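Long-range contacts in MutT/nudix family protein (Enterococcus faecalis, PDB 2FML), which is of unassigned function but, as a Nudix-family protein carrying an NrtR-like winged helix, probably binds a nucleotide-related ligand and perhaps DNA: residues Val42-Leu47 / Tyr128-Gly133; Leu59-Lys64 / Lys144-Phe149; Glu107-Phe112 / Ile191-Arg196; Thr97-Ser102 / Gly133-Ile138. One frame throughout, in Å; residues are numbered along the deposited sequence.

Following the chain from its N terminus, the first halves of contacts 1, 2, 4 and 3 come in that order, and their partners return from Tyr128 onward. Contact 1 closes a loop of 80 residues when strand 123-131 pairs with strand 39-50. Contact 4 then closes a shorter one, sharing Gly133 with contact 1 and crossing it. Contact 4 is nested inside the loop closed by contact 2, where strand 143-154 meets strand 55-63. Contact 3 comes last, bringing helix 186-200 onto strand 106-112, and it crosses the other three, as contact 1 also crosses contact 2. Together they join the central sheet, the end of helix 85-97 and helix 186-200.

Contact 1 (Val42-Leu47 / Tyr128-Gly133); sequences VDMVLL and YLAFIG
Strand 42-47 runs parallel to strand 128-131 at the heart of the Nudix fold, with Met44 beside Tyr128, Val45 beside Leu129 and Leu47 beside Phe131. Met44, a selenomethionine, crosses Tyr128 at about a right angle. Its CG stands anti to the backbone N (chi1 168°), and the chain then bends, so that SE comes to 4.0 Å from Tyr128 CB and the terminal methyl swings over toward Ala130. Leu46 CD2 reaches the same Ala130 CB from farther along, at 4.0 Å. Met44 and Tyr128 reach helix 85-97, where the Tyr128 hydroxyl is hydrogen-bonded to Thr85.

On the reverse of the sheet, under helix 186-200, Leu47 and Phe131 run side by side and point the same way; Leu47 CD1 meets the ring at its edge, 4.0 Å from CE1. The same methyl lies 3.8 Å from Leu129 CD1, so one branch of Leu47 serves two neighbours. Asp43 joins through its backbone oxygen, which accepts from Tyr128 N, while its carboxylate turns away to Thr125 and a glycerol probably from the crystallisation liquor. Five backbone bonds stitch the segments, among them Val45 N to Tyr128 O at 2.7 Å, whose donor sits 24° off the carbonyl plane.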
loop_
_atom_site.group_PDB
_atom_site.type_symbol
_atom_site.label_atom_id
_atom_site.label_comp_id
_atom_site.label_asym_id
_atom_site.label_seq_id
_atom_site.Cartn_x
_atom_site.Cartn_y
_atom_site.Cartn_z
ATOM N N VAL A 42 7.051 -3.829 -10.747
ATOM C CA VAL A 42 6.701 -4.585 -9.558
ATOM C C VAL A 42 8.024 -5.160 -9.062
ATOM O O VAL A 42 8.888 -5.480 -9.860
ATOM C CB VAL A 42 5.662 -5.772 -9.843
ATOM C CG1 VAL A 42 4.298 -5.238 -10.073
ATOM C CG2 VAL A 42 6.105 -6.649 -11.037
ATOM N N ASP A 43 8.150 -5.328 -7.761
ATOM C CA ASP A 43 9.291 -5.983 -7.178
ATOM C C ASP A 43 8.742 -6.866 -6.062
ATOM O O ASP A 43 7.700 -6.541 -5.404
ATOM C CB ASP A 43 10.258 -4.933 -6.572
ATOM C CG ASP A 43 11.156 -4.296 -7.634
ATOM O OD1 ASP A 43 12.112 -4.979 -8.087
ATOM O OD2 ASP A 43 10.888 -3.130 -8.051
HETATM N N MSE A 44 9.453 -7.957 -5.800
HETATM C CA MSE A 44 8.937 -8.981 -4.913
HETATM C C MSE A 44 9.916 -9.296 -3.819
HETATM O O MSE A 44 11.081 -9.580 -4.105
HETATM C CB MSE A 44 8.603 -10.212 -5.736
HETATM C CG MSE A 44 8.316 -11.445 -4.967
HETATM SE SE MSE A 44 6.525 -11.423 -4.072
HETATM C CE MSE A 44 7.174 -11.300 -2.473
ATOM N N VAL A 45 9.441 -9.220 -2.558
ATOM C CA VAL A 45 10.272 -9.625 -1.401
ATOM C C VAL A 45 9.811 -10.994 -0.942
ATOM O O VAL A 45 8.731 -11.119 -0.401
ATOM C CB VAL A 45 10.263 -8.630 -0.231
ATOM C CG1 VAL A 45 11.166 -9.171 0.908
ATOM C CG2 VAL A 45 10.719 -7.182 -0.675
ATOM N N LEU A 46 10.618 -12.015 -1.234
ATOM C CA LEU A 46 10.347 -13.400 -0.866
ATOM C C LEU A 46 11.170 -13.777 0.342
ATOM O O LEU A 46 12.383 -13.716 0.307
ATOM C CB LEU A 46 10.674 -14.372 -2.024
ATOM C CG LEU A 46 9.881 -14.231 -3.316
ATOM C CD1 LEU A 46 10.387 -15.295 -4.274
ATOM C CD2 LEU A 46 8.422 -14.492 -3.026
ATOM N N LEU A 47 10.470 -14.198 1.399
ATOM C CA LEU A 47 11.055 -14.534 2.672
ATOM C C LEU A 47 10.713 -15.969 2.966
ATOM O O LEU A 47 9.574 -16.411 2.787
ATOM C CB LEU A 47 10.445 -13.669 3.765
ATOM C CG LEU A 47 10.753 -12.194 3.742
ATOM C CD1 LEU A 47 10.121 -11.542 4.958
ATOM C CD2 LEU A 47 12.279 -11.931 3.647
ATOM N N TYR A 128 5.723 -6.070 -3.424
ATOM C CA TYR A 128 4.992 -7.128 -2.762
ATOM C C TYR A 128 5.890 -7.923 -1.810
ATOM O O TYR A 128 7.090 -7.959 -1.978
ATOM C CB TYR A 128 4.367 -8.073 -3.807
ATOM C CG TYR A 128 3.199 -7.460 -4.517
ATOM C CD1 TYR A 128 1.903 -7.823 -4.179
ATOM C CD2 TYR A 128 3.404 -6.549 -5.607
ATOM C CE1 TYR A 128 0.807 -7.298 -4.888
ATOM C CE2 TYR A 128 2.356 -6.030 -6.313
ATOM C CZ TYR A 128 1.064 -6.363 -5.923
ATOM O OH TYR A 128 0.037 -5.796 -6.579
ATOM N N LEU A 129 5.242 -8.598 -0.863
ATOM C CA LEU A 129 5.859 -9.415 0.184
ATOM C C LEU A 129 5.167 -10.796 0.163
ATOM O O LEU A 129 3.953 -10.893 0.021
ATOM C CB LEU A 129 5.611 -8.755 1.541
ATOM C CG LEU A 129 5.991 -9.437 2.855
ATOM C CD1 LEU A 129 7.470 -9.976 2.793
ATOM C CD2 LEU A 129 5.856 -8.402 3.982
ATOM N N ALA A 130 5.944 -11.874 0.245
ATOM C CA ALA A 130 5.347 -13.199 0.454
ATOM C C ALA A 130 6.267 -14.028 1.294
ATOM O O ALA A 130 7.518 -13.840 1.245
ATOM C CB ALA A 130 5.076 -13.901 -0.885
ATOM N N PHE A 131 5.633 -14.923 2.053
ATOM C CA PHE A 131 6.280 -15.896 2.945
ATOM C C PHE A 131 6.065 -17.249 2.339
ATOM O O PHE A 131 4.912 -17.615 2.121
ATOM C CB PHE A 131 5.582 -15.901 4.292
ATOM C CG PHE A 131 5.391 -14.557 4.873
ATOM C CD1 PHE A 131 6.487 -13.786 5.263
ATOM C CD2 PHE A 131 4.112 -14.050 5.047
ATOM C CE1 PHE A 131 6.311 -12.536 5.804
ATOM C CE2 PHE A 131 3.922 -12.807 5.616
ATOM C CZ PHE A 131 5.027 -12.047 5.990
ATOM N N ILE A 132 7.141 -17.989 2.085
ATOM C CA ILE A 132 7.088 -19.210 1.298
ATOM C C ILE A 132 8.116 -20.229 1.826
ATOM O O ILE A 132 8.829 -19.949 2.790
ATOM C CB ILE A 132 7.281 -18.916 -0.244
ATOM C CG1 ILE A 132 8.678 -18.331 -0.570
ATOM C CG2 ILE A 132 6.190 -17.930 -0.744
ATOM C CD1 ILE A 132 9.264 -18.815 -1.922
ATOM N N GLY A 133 8.148 -21.427 1.240
ATOM C CA GLY A 133 9.216 -22.373 1.517
ATOM C C GLY A 133 10.477 -21.968 0.780
ATOM O O GLY A 133 10.434 -21.135 -0.136
#

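Contact 2 (Leu59-Lys64 / Lys144-Phe149); sequences LLIQRK and KEVHWF
Leu60 and Phe149 meet because both turn CG anti to their own carbonyl carbon (chi1 -63° and -87°), which sets the leucine under the flat of the ring. The two side chains cross at about a right angle, and Leu60 CD1 lies 3.6 Å from the Phe149 ring centroid, only 8° off the ring normal: a well-centred CH-pi contact. The other aromatic contact is less centred. Leu59 CB sits over one face of the Trp148 indole toward its rim, 3.9 Å from CZ3. From the same side of the sheet, Val146 CG2 touches both Leu59 CD2, at 3.6 Å, and Ile61 CG2, at 3.7 Å.

The strands are antiparallel. Leu60 and His147 form a hydrogen-bonded pair, N to O both ways, with Leu60 N to His147 O at 3.0 Å. At the far end Lys144 N binds Gln62 O at 2.7 Å, close to the chain corner at Lys144. There the aliphatic stretches of Lys144 and Lys64 cross, CG against CB at 3.6 Å, toward the more open end of the contact.

The pairing joins strand 143-154 to strand 55-63 in the Nudix sheet. Trp72 of strand 72-78 meets Phe149 edge-to-face on one side, while on the other, from helix 85-97, Thr97 packs on Leu59 and Val146, and Glu96 on Ile61.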
loop_
_atom_site.group_PDB
_atom_site.type_symbol
_atom_site.label_atom_id
_atom_site.label_comp_id
_atom_site.label_asym_id
_atom_site.label_seq_id
_atom_site.Cartn_x
_atom_site.Cartn_y
_atom_site.Cartn_z
ATOM N N LEU A 59 15.218 -13.819 -1.045
ATOM C CA LEU A 59 15.700 -14.130 -2.382
ATOM C C LEU A 59 16.208 -12.842 -3.076
ATOM O O LEU A 59 15.491 -11.829 -3.072
ATOM C CB LEU A 59 14.591 -14.787 -3.216
ATOM C CG LEU A 59 14.961 -15.350 -4.575
ATOM C CD1 LEU A 59 13.844 -16.187 -5.086
ATOM C CD2 LEU A 59 15.191 -14.145 -5.512
ATOM N N LEU A 60 17.414 -12.901 -3.637
ATOM C CA LEU A 60 18.013 -11.769 -4.405
ATOM C C LEU A 60 18.482 -12.330 -5.733
ATOM O O LEU A 60 18.783 -13.500 -5.827
ATOM C CB LEU A 60 19.220 -11.139 -3.701
ATOM C CG LEU A 60 19.005 -10.461 -2.356
ATOM C CD1 LEU A 60 20.288 -9.798 -1.848
ATOM C CD2 LEU A 60 17.849 -9.398 -2.455
ATOM N N ILE A 61 18.553 -11.484 -6.752
ATOM C CA ILE A 61 19.109 -11.893 -8.028
ATOM C C ILE A 61 20.246 -10.951 -8.293
ATOM O O ILE A 61 20.218 -9.808 -7.833
ATOM C CB ILE A 61 18.106 -11.744 -9.209
ATOM C CG1 ILE A 61 17.639 -10.269 -9.311
ATOM C CG2 ILE A 61 16.951 -12.689 -9.061
ATOM C CD1 ILE A 61 17.284 -9.784 -10.720
ATOM N N GLN A 62 21.243 -11.431 -9.055
ATOM C CA GLN A 62 22.294 -10.582 -9.601
ATOM C C GLN A 62 21.864 -10.198 -10.998
ATOM O O GLN A 62 21.708 -11.053 -11.877
ATOM C CB GLN A 62 23.668 -11.255 -9.633
ATOM C CG GLN A 62 24.722 -10.334 -10.193
ATOM C CD GLN A 62 26.125 -10.888 -10.140
ATOM O OE1 GLN A 62 27.086 -10.183 -9.749
ATOM N NE2 GLN A 62 26.271 -12.122 -10.553
ATOM N N ARG A 63 21.679 -8.895 -11.188
ATOM C CA ARG A 63 21.209 -8.364 -12.471
ATOM C C ARG A 63 22.252 -8.557 -13.538
ATOM O O ARG A 63 23.423 -8.316 -13.325
ATOM C CB ARG A 63 20.872 -6.889 -12.316
ATOM C CG ARG A 63 19.779 -6.622 -11.199
ATOM C CD ARG A 63 19.471 -5.133 -11.136
ATOM N NE ARG A 63 19.329 -4.537 -12.466
ATOM C CZ ARG A 63 18.211 -4.528 -13.195
ATOM N NH1 ARG A 63 17.079 -5.103 -12.735
ATOM N NH2 ARG A 63 18.244 -3.954 -14.405
ATOM N N LYS A 64 21.843 -8.987 -14.707
ATOM C CA LYS A 64 22.830 -9.167 -15.711
ATOM C C LYS A 64 22.943 -7.989 -16.694
ATOM O O LYS A 64 23.953 -7.828 -17.351
ATOM C CB LYS A 64 22.654 -10.528 -16.382
ATOM C CG LYS A 64 21.774 -10.642 -17.572
ATOM C CD LYS A 64 22.380 -11.812 -18.466
ATOM C CE LYS A 64 22.421 -13.200 -17.739
ATOM N NZ LYS A 64 22.138 -14.385 -18.668
ATOM N N LYS A 144 21.764 -13.243 -13.501
ATOM C CA LYS A 144 23.072 -13.922 -13.608
ATOM C C LYS A 144 23.192 -14.960 -12.500
ATOM O O LYS A 144 23.876 -15.946 -12.622
ATOM C CB LYS A 144 24.210 -12.911 -13.424
ATOM C CG LYS A 144 25.051 -12.614 -14.626
ATOM C CD LYS A 144 26.252 -11.764 -14.205
ATOM C CE LYS A 144 27.526 -12.577 -14.009
ATOM N NZ LYS A 144 28.729 -11.684 -14.129
ATOM N N GLU A 145 22.554 -14.684 -11.384
ATOM C CA GLU A 145 22.473 -15.613 -10.276
ATOM C C GLU A 145 21.201 -15.297 -9.529
ATOM O O GLU A 145 20.662 -14.182 -9.620
ATOM C CB GLU A 145 23.606 -15.404 -9.296
ATOM C CG GLU A 145 24.970 -15.432 -9.874
ATOM C CD GLU A 145 25.902 -16.063 -8.910
ATOM O OE1 GLU A 145 26.445 -15.316 -8.053
ATOM O OE2 GLU A 145 26.054 -17.308 -8.990
ATOM N N VAL A 146 20.735 -16.292 -8.802
ATOM C CA VAL A 146 19.540 -16.185 -7.981
ATOM C C VAL A 146 19.813 -17.044 -6.740
ATOM O O VAL A 146 20.196 -18.196 -6.841
ATOM C CB VAL A 146 18.186 -16.567 -8.743
ATOM C CG1 VAL A 146 18.115 -18.047 -9.073
ATOM C CG2 VAL A 146 16.992 -16.159 -7.892
ATOM N N HIS A 147 19.654 -16.450 -5.569
ATOM C CA HIS A 147 20.036 -17.162 -4.346
ATOM C C HIS A 147 19.134 -16.729 -3.243
ATOM O O HIS A 147 18.659 -15.581 -3.207
ATOM C CB HIS A 147 21.464 -16.822 -3.920
ATOM C CG HIS A 147 22.525 -17.227 -4.892
ATOM N ND1 HIS A 147 23.395 -16.316 -5.473
ATOM C CD2 HIS A 147 22.884 -18.449 -5.368
ATOM C CE1 HIS A 147 24.240 -16.968 -6.262
ATOM N NE2 HIS A 147 23.937 -18.254 -6.232
ATOM N N TRP A 148 18.965 -17.632 -2.291
ATOM C CA TRP A 148 18.390 -17.324 -0.998
ATOM C C TRP A 148 19.526 -16.766 -0.155
ATOM O O TRP A 148 20.438 -17.492 0.216
ATOM C CB TRP A 148 17.852 -18.628 -0.354
ATOM C CG TRP A 148 16.535 -19.091 -0.922
ATOM C CD1 TRP A 148 16.293 -20.230 -1.694
ATOM C CD2 TRP A 148 15.262 -18.449 -0.751
ATOM N NE1 TRP A 148 14.964 -20.289 -2.025
ATOM C CE2 TRP A 148 14.306 -19.226 -1.443
ATOM C CE3 TRP A 148 14.839 -17.276 -0.086
ATOM C CZ2 TRP A 148 12.963 -18.879 -1.486
ATOM C CZ3 TRP A 148 13.498 -16.939 -0.115
ATOM C CH2 TRP A 148 12.565 -17.773 -0.796
ATOM N N PHE A 149 19.478 -15.473 0.145
ATOM C CA PHE A 149 20.453 -14.844 1.011
ATOM C C PHE A 149 20.053 -15.054 2.459
ATOM O O PHE A 149 18.898 -14.907 2.832
ATOM C CB PHE A 149 20.552 -13.339 0.711
ATOM C CG PHE A 149 21.541 -12.991 -0.399
ATOM C CD1 PHE A 149 21.360 -13.473 -1.698
ATOM C CD2 PHE A 149 22.615 -12.112 -0.144
ATOM C CE1 PHE A 149 22.269 -13.171 -2.708
ATOM C CE2 PHE A 149 23.542 -11.760 -1.164
ATOM C CZ PHE A 149 23.374 -12.321 -2.430
#

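Contact 3 (Glu107-Phe112 / Ile191-Arg196); sequences EQLHSF and IKAFNR
The His110 ring carries Lys192 CE over one face, centred and 3.9 Å from the ring centroid, a CH-pi contact made by the methylene next to the ammonium group. In the plane of the ring, one edge meets a water on ND1 at 2.8 Å; CD2 sits over the centre of the Phe112 face. Lys192 also brings CB to the Phe112 edge, 4.1 Å from CZ, its chain folding at chi2 and chi3 to reach over the imidazole. The Arg196 guanidinium has Leu109 CD1 over one face, offset toward the rim.

Leu109 fills the space against the helix: with CG anti to the backbone N (chi1 167°), CD2 rests 3.6 Å from Ala193 CB. Its carbonyl is the polar anchor. Arg196 NH1 reaches Leu109 O at 2.9 Å, on a lone pair in the carbonyl plane, though the oxygen is 26° out of the guanidinium plane. A second water links the same NH1 to Glu107 OE2 and Gln108 O, while the water on His110 ND1 also accepts from Arg196 NH2.

Leu109 and His110 both face Ser127, a classic beta bulge in strand 106-112 where it pairs with strand 123-131. Helix 186-200 covers one side of this strand, and at Ser111 the hydroxyl is hydrogen-bonded to Ser111 of the second subunit.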
loop_
_atom_site.group_PDB
_atom_site.type_symbol
_atom_site.label_atom_id
_atom_site.label_comp_id
_atom_site.label_asym_id
_atom_site.label_seq_id
_atom_site.Cartn_x
_atom_site.Cartn_y
_atom_site.Cartn_z
ATOM N N GLU A 107 1.136 -10.314 -0.377
ATOM C CA GLU A 107 0.497 -9.092 0.023
ATOM C C GLU A 107 1.205 -7.892 -0.611
ATOM O O GLU A 107 2.422 -7.852 -0.676
ATOM C CB GLU A 107 0.434 -8.962 1.579
ATOM C CG GLU A 107 1.814 -8.684 2.284
ATOM C CD GLU A 107 1.743 -8.834 3.851
ATOM O OE1 GLU A 107 1.658 -10.004 4.333
ATOM O OE2 GLU A 107 1.762 -7.788 4.572
ATOM N N GLN A 108 0.433 -6.895 -1.007
ATOM C CA GLN A 108 1.041 -5.673 -1.497
ATOM C C GLN A 108 1.776 -4.966 -0.351
ATOM O O GLN A 108 1.274 -4.907 0.765
ATOM C CB GLN A 108 0.004 -4.781 -2.152
ATOM C CG GLN A 108 0.570 -3.947 -3.191
ATOM C CD GLN A 108 -0.483 -3.122 -3.837
ATOM O OE1 GLN A 108 -1.107 -3.510 -4.861
ATOM N NE2 GLN A 108 -0.652 -1.938 -3.310
ATOM N N LEU A 109 3.009 -4.511 -0.585
ATOM C CA LEU A 109 3.762 -3.987 0.535
ATOM C C LEU A 109 3.706 -2.428 0.545
ATOM O O LEU A 109 3.266 -1.796 1.528
ATOM C CB LEU A 109 5.203 -4.534 0.491
ATOM C CG LEU A 109 6.302 -3.921 1.384
ATOM C CD1 LEU A 109 6.010 -4.080 2.860
ATOM C CD2 LEU A 109 7.674 -4.492 1.009
ATOM N N HIS A 110 4.170 -1.821 -0.546
ATOM C CA HIS A 110 4.315 -0.397 -0.629
ATOM C C HIS A 110 4.682 -0.026 -2.088
ATOM O O HIS A 110 5.340 -0.832 -2.797
ATOM C CB HIS A 110 5.377 0.088 0.353
ATOM C CG HIS A 110 5.495 1.579 0.418
ATOM N ND1 HIS A 110 4.706 2.375 1.239
ATOM C CD2 HIS A 110 6.330 2.424 -0.233
ATOM C CE1 HIS A 110 5.054 3.645 1.076
ATOM N NE2 HIS A 110 6.034 3.697 0.183
ATOM N N SER A 111 4.238 1.160 -2.539
ATOM C CA SER A 111 4.637 1.683 -3.825
ATOM C C SER A 111 5.650 2.788 -3.601
ATOM O O SER A 111 5.382 3.717 -2.861
ATOM C CB SER A 111 3.488 2.227 -4.647
ATOM O OG SER A 111 2.438 1.315 -4.501
ATOM N N PHE A 112 6.747 2.679 -4.357
ATOM C CA PHE A 112 7.877 3.590 -4.343
ATOM C C PHE A 112 7.924 4.389 -5.601
ATOM O O PHE A 112 7.849 3.829 -6.705
ATOM C CB PHE A 112 9.131 2.737 -4.197
ATOM C CG PHE A 112 9.205 2.062 -2.853
ATOM C CD1 PHE A 112 9.839 2.689 -1.780
ATOM C CD2 PHE A 112 8.674 0.786 -2.695
ATOM C CE1 PHE A 112 9.881 2.050 -0.537
ATOM C CE2 PHE A 112 8.715 0.163 -1.479
ATOM C CZ PHE A 112 9.283 0.788 -0.401
ATOM N N ILE A 191 13.996 -3.122 3.874
ATOM C CA ILE A 191 13.721 -2.523 5.182
ATOM C C ILE A 191 12.209 -2.326 5.383
ATOM O O ILE A 191 11.669 -2.655 6.444
ATOM C CB ILE A 191 14.514 -1.186 5.306
ATOM C CG1 ILE A 191 16.017 -1.478 5.325
ATOM C CG2 ILE A 191 14.068 -0.305 6.460
ATOM C CD1 ILE A 191 16.488 -2.174 6.480
ATOM N N LYS A 192 11.516 -1.793 4.383
ATOM C CA LYS A 192 10.024 -1.682 4.490
ATOM C C LYS A 192 9.363 -3.039 4.775
ATOM O O LYS A 192 8.501 -3.139 5.646
ATOM C CB LYS A 192 9.402 -1.006 3.258
ATOM C CG LYS A 192 7.886 -0.598 3.321
ATOM C CD LYS A 192 7.560 0.770 4.045
ATOM C CE LYS A 192 8.078 2.041 3.404
ATOM N NZ LYS A 192 7.512 3.309 4.183
ATOM N N ALA A 193 9.788 -4.068 4.053
ATOM C CA ALA A 193 9.277 -5.438 4.228
ATOM C C ALA A 193 9.598 -5.983 5.601
ATOM O O ALA A 193 8.713 -6.618 6.256
ATOM C CB ALA A 193 9.829 -6.386 3.112
ATOM N N PHE A 194 10.836 -5.740 6.069
ATOM C CA PHE A 194 11.260 -6.291 7.348
ATOM C C PHE A 194 10.478 -5.651 8.506
ATOM O O PHE A 194 9.996 -6.356 9.413
ATOM C CB PHE A 194 12.792 -6.143 7.531
ATOM C CG PHE A 194 13.325 -6.906 8.693
ATOM C CD1 PHE A 194 13.746 -8.202 8.537
ATOM C CD2 PHE A 194 13.345 -6.337 9.976
ATOM C CE1 PHE A 194 14.214 -8.930 9.660
ATOM C CE2 PHE A 194 13.779 -7.064 11.110
ATOM C CZ PHE A 194 14.227 -8.364 10.930
ATOM N N ASN A 195 10.387 -4.318 8.478
ATOM C CA ASN A 195 9.671 -3.536 9.500
ATOM C C ASN A 195 8.142 -3.818 9.459
ATOM O O ASN A 195 7.476 -3.780 10.492
ATOM C CB ASN A 195 9.984 -2.036 9.293
ATOM C CG ASN A 195 11.365 -1.680 9.786
ATOM O OD1 ASN A 195 11.895 -2.389 10.642
ATOM N ND2 ASN A 195 11.963 -0.607 9.272
ATOM N N ARG A 196 7.605 -4.112 8.269
ATOM C CA ARG A 196 6.181 -4.408 8.128
ATOM C C ARG A 196 5.823 -5.686 8.875
ATOM O O ARG A 196 4.780 -5.748 9.525
ATOM C CB ARG A 196 5.747 -4.504 6.642
ATOM C CG ARG A 196 4.267 -4.983 6.424
ATOM C CD ARG A 196 3.275 -3.855 6.731
ATOM N NE ARG A 196 3.843 -2.544 6.319
ATOM C CZ ARG A 196 3.607 -1.912 5.185
ATOM N NH1 ARG A 196 2.769 -2.437 4.284
ATOM N NH2 ARG A 196 4.198 -0.735 4.963
HETATM O O HOH W 1 2.086 -5.498 3.663
HETATM O O HOH W 2 2.982 1.210 3.060
#

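Contact 4 (Thr97-Ser102 / Gly133-Ile138); sequences TGVVIS and GEEPLI
Thr97 and Ile138 make the close end of this contact, where the chain leaves helix 85-97 through Thr97-Gly98-Val99, just after the Nudix-box sequence. Ile138 N binds Thr97 O at 2.9 Å, but from well above the carbonyl plane (52° out of it) and not on a lone pair. Gly98, with its positive phi, lets the chain turn here, and Ile138 CG1 lies 4.0 Å from its CA. Val99 and Leu137 pack alongside, pointing the same way, CG2 to CD2 at 3.7 Å. The Thr97 hydroxyl takes a hydrogen bond from Val99 N at 3.1 Å, an ST turn, and is also bonded to Thr93 O within the helix.

Toward Val100 the fit opens out. Glu135 bends at chi2 and lays its carboxylate beside Val99, with OE1 3.5 Å from CG1; a water then links the two segments, donating to that OE1 at 2.8 Å and accepting from Val100 N at 3.0 Å.

Two loops are joined in this way, the one after helix 85-97 and the one between strands 123-131 and 143-154. Leu137 reaches Val146 and Leu59 of the sheet, and Trp148 NE1 of strand 143-154 is hydrogen-bonded to Glu135 O.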
loop_
_atom_site.group_PDB
_atom_site.type_symbol
_atom_site.label_atom_id
_atom_site.label_comp_id
_atom_site.label_asym_id
_atom_site.label_seq_id
_atom_site.Cartn_x
_atom_site.Cartn_y
_atom_site.Cartn_z
ATOM N N THR A 97 12.890 -16.387 -11.311
ATOM C CA THR A 97 13.350 -17.199 -10.175
ATOM C C THR A 97 12.904 -18.642 -10.252
ATOM O O THR A 97 13.417 -19.479 -9.497
ATOM C CB THR A 97 12.836 -16.666 -8.788
ATOM O OG1 THR A 97 11.416 -16.834 -8.707
ATOM C CG2 THR A 97 13.220 -15.205 -8.556
ATOM N N GLY A 98 11.915 -18.918 -11.107
ATOM C CA GLY A 98 11.301 -20.236 -11.186
ATOM C C GLY A 98 10.237 -20.509 -10.144
ATOM O O GLY A 98 9.602 -21.514 -10.168
ATOM N N VAL A 99 9.993 -19.591 -9.236
ATOM C CA VAL A 99 9.083 -19.874 -8.115
ATOM C C VAL A 99 7.617 -19.565 -8.474
ATOM O O VAL A 99 7.297 -18.480 -9.020
ATOM C CB VAL A 99 9.534 -19.131 -6.866
ATOM C CG1 VAL A 99 8.703 -19.566 -5.650
ATOM C CG2 VAL A 99 11.032 -19.361 -6.670
ATOM N N VAL A 100 6.758 -20.557 -8.210
ATOM C CA VAL A 100 5.322 -20.421 -8.358
ATOM C C VAL A 100 4.676 -20.121 -6.977
ATOM O O VAL A 100 4.705 -20.968 -6.082
ATOM C CB VAL A 100 4.700 -21.693 -8.995
ATOM C CG1 VAL A 100 3.232 -21.481 -9.274
ATOM C CG2 VAL A 100 5.433 -22.082 -10.282
ATOM N N ILE A 101 4.151 -18.895 -6.809
ATOM C CA ILE A 101 3.292 -18.481 -5.682
ATOM C C ILE A 101 1.888 -18.200 -6.228
ATOM O O ILE A 101 1.764 -17.830 -7.391
ATOM C CB ILE A 101 3.799 -17.201 -4.990
ATOM C CG1 ILE A 101 4.565 -16.323 -5.955
ATOM C CG2 ILE A 101 4.823 -17.504 -3.937
ATOM C CD1 ILE A 101 5.572 -15.525 -5.249
ATOM N N SER A 102 0.848 -18.359 -5.407
ATOM C CA SER A 102 -0.525 -17.942 -5.768
ATOM C C SER A 102 -0.883 -16.577 -5.172
ATOM O O SER A 102 -0.232 -16.118 -4.225
ATOM C CB SER A 102 -1.548 -19.001 -5.331
ATOM O OG SER A 102 -1.658 -18.991 -3.917
ATOM N N GLY A 133 8.148 -21.427 1.240
ATOM C CA GLY A 133 9.216 -22.373 1.517
ATOM C C GLY A 133 10.477 -21.968 0.780
ATOM O O GLY A 133 10.434 -21.135 -0.136
ATOM N N GLU A 134 11.596 -22.561 1.198
ATOM C CA GLU A 134 12.895 -22.403 0.574
ATOM C C GLU A 134 12.947 -23.264 -0.688
ATOM O O GLU A 134 13.600 -24.322 -0.718
ATOM C CB GLU A 134 14.019 -22.805 1.541
ATOM C CG GLU A 134 15.363 -22.130 1.227
ATOM C CD GLU A 134 16.521 -22.513 2.154
ATOM O OE1 GLU A 134 16.311 -22.911 3.313
ATOM O OE2 GLU A 134 17.688 -22.391 1.719
ATOM N N GLU A 135 12.255 -22.802 -1.737
ATOM C CA GLU A 135 12.106 -23.564 -2.995
ATOM C C GLU A 135 13.420 -23.642 -3.742
ATOM O O GLU A 135 14.285 -22.782 -3.539
ATOM C CB GLU A 135 11.075 -22.937 -3.930
ATOM C CG GLU A 135 9.907 -22.278 -3.274
ATOM C CD GLU A 135 8.637 -23.043 -3.415
ATOM O OE1 GLU A 135 7.746 -22.545 -4.143
ATOM O OE2 GLU A 135 8.528 -24.128 -2.807
ATOM N N PRO A 136 13.584 -24.682 -4.590
ATOM C CA PRO A 136 14.619 -24.668 -5.630
ATOM C C PRO A 136 14.420 -23.481 -6.593
ATOM O O PRO A 136 13.292 -23.047 -6.883
ATOM C CB PRO A 136 14.427 -26.007 -6.371
ATOM C CG PRO A 136 13.061 -26.419 -6.050
ATOM C CD PRO A 136 12.804 -25.929 -4.631
ATOM N N LEU A 137 15.528 -22.943 -7.058
ATOM C CA LEU A 137 15.495 -21.672 -7.753
ATOM C C LEU A 137 16.069 -21.934 -9.142
ATOM O O LEU A 137 17.014 -22.674 -9.249
ATOM C CB LEU A 137 16.359 -20.665 -6.976
ATOM C CG LEU A 137 15.993 -20.373 -5.529
ATOM C CD1 LEU A 137 16.937 -19.296 -4.938
ATOM C CD2 LEU A 137 14.521 -19.915 -5.420
ATOM N N ILE A 138 15.488 -21.357 -10.194
ATOM C CA ILE A 138 16.168 -21.287 -11.504
ATOM C C ILE A 138 16.149 -19.879 -12.117
ATOM O O ILE A 138 15.094 -19.275 -12.304
ATOM C CB ILE A 138 15.737 -22.393 -12.499
ATOM C CG1 ILE A 138 14.223 -22.596 -12.452
ATOM C CG2 ILE A 138 16.491 -23.719 -12.169
ATOM C CD1 ILE A 138 13.755 -24.071 -12.502
HETATM O O HOH W 3 7.298 -23.141 -6.880
#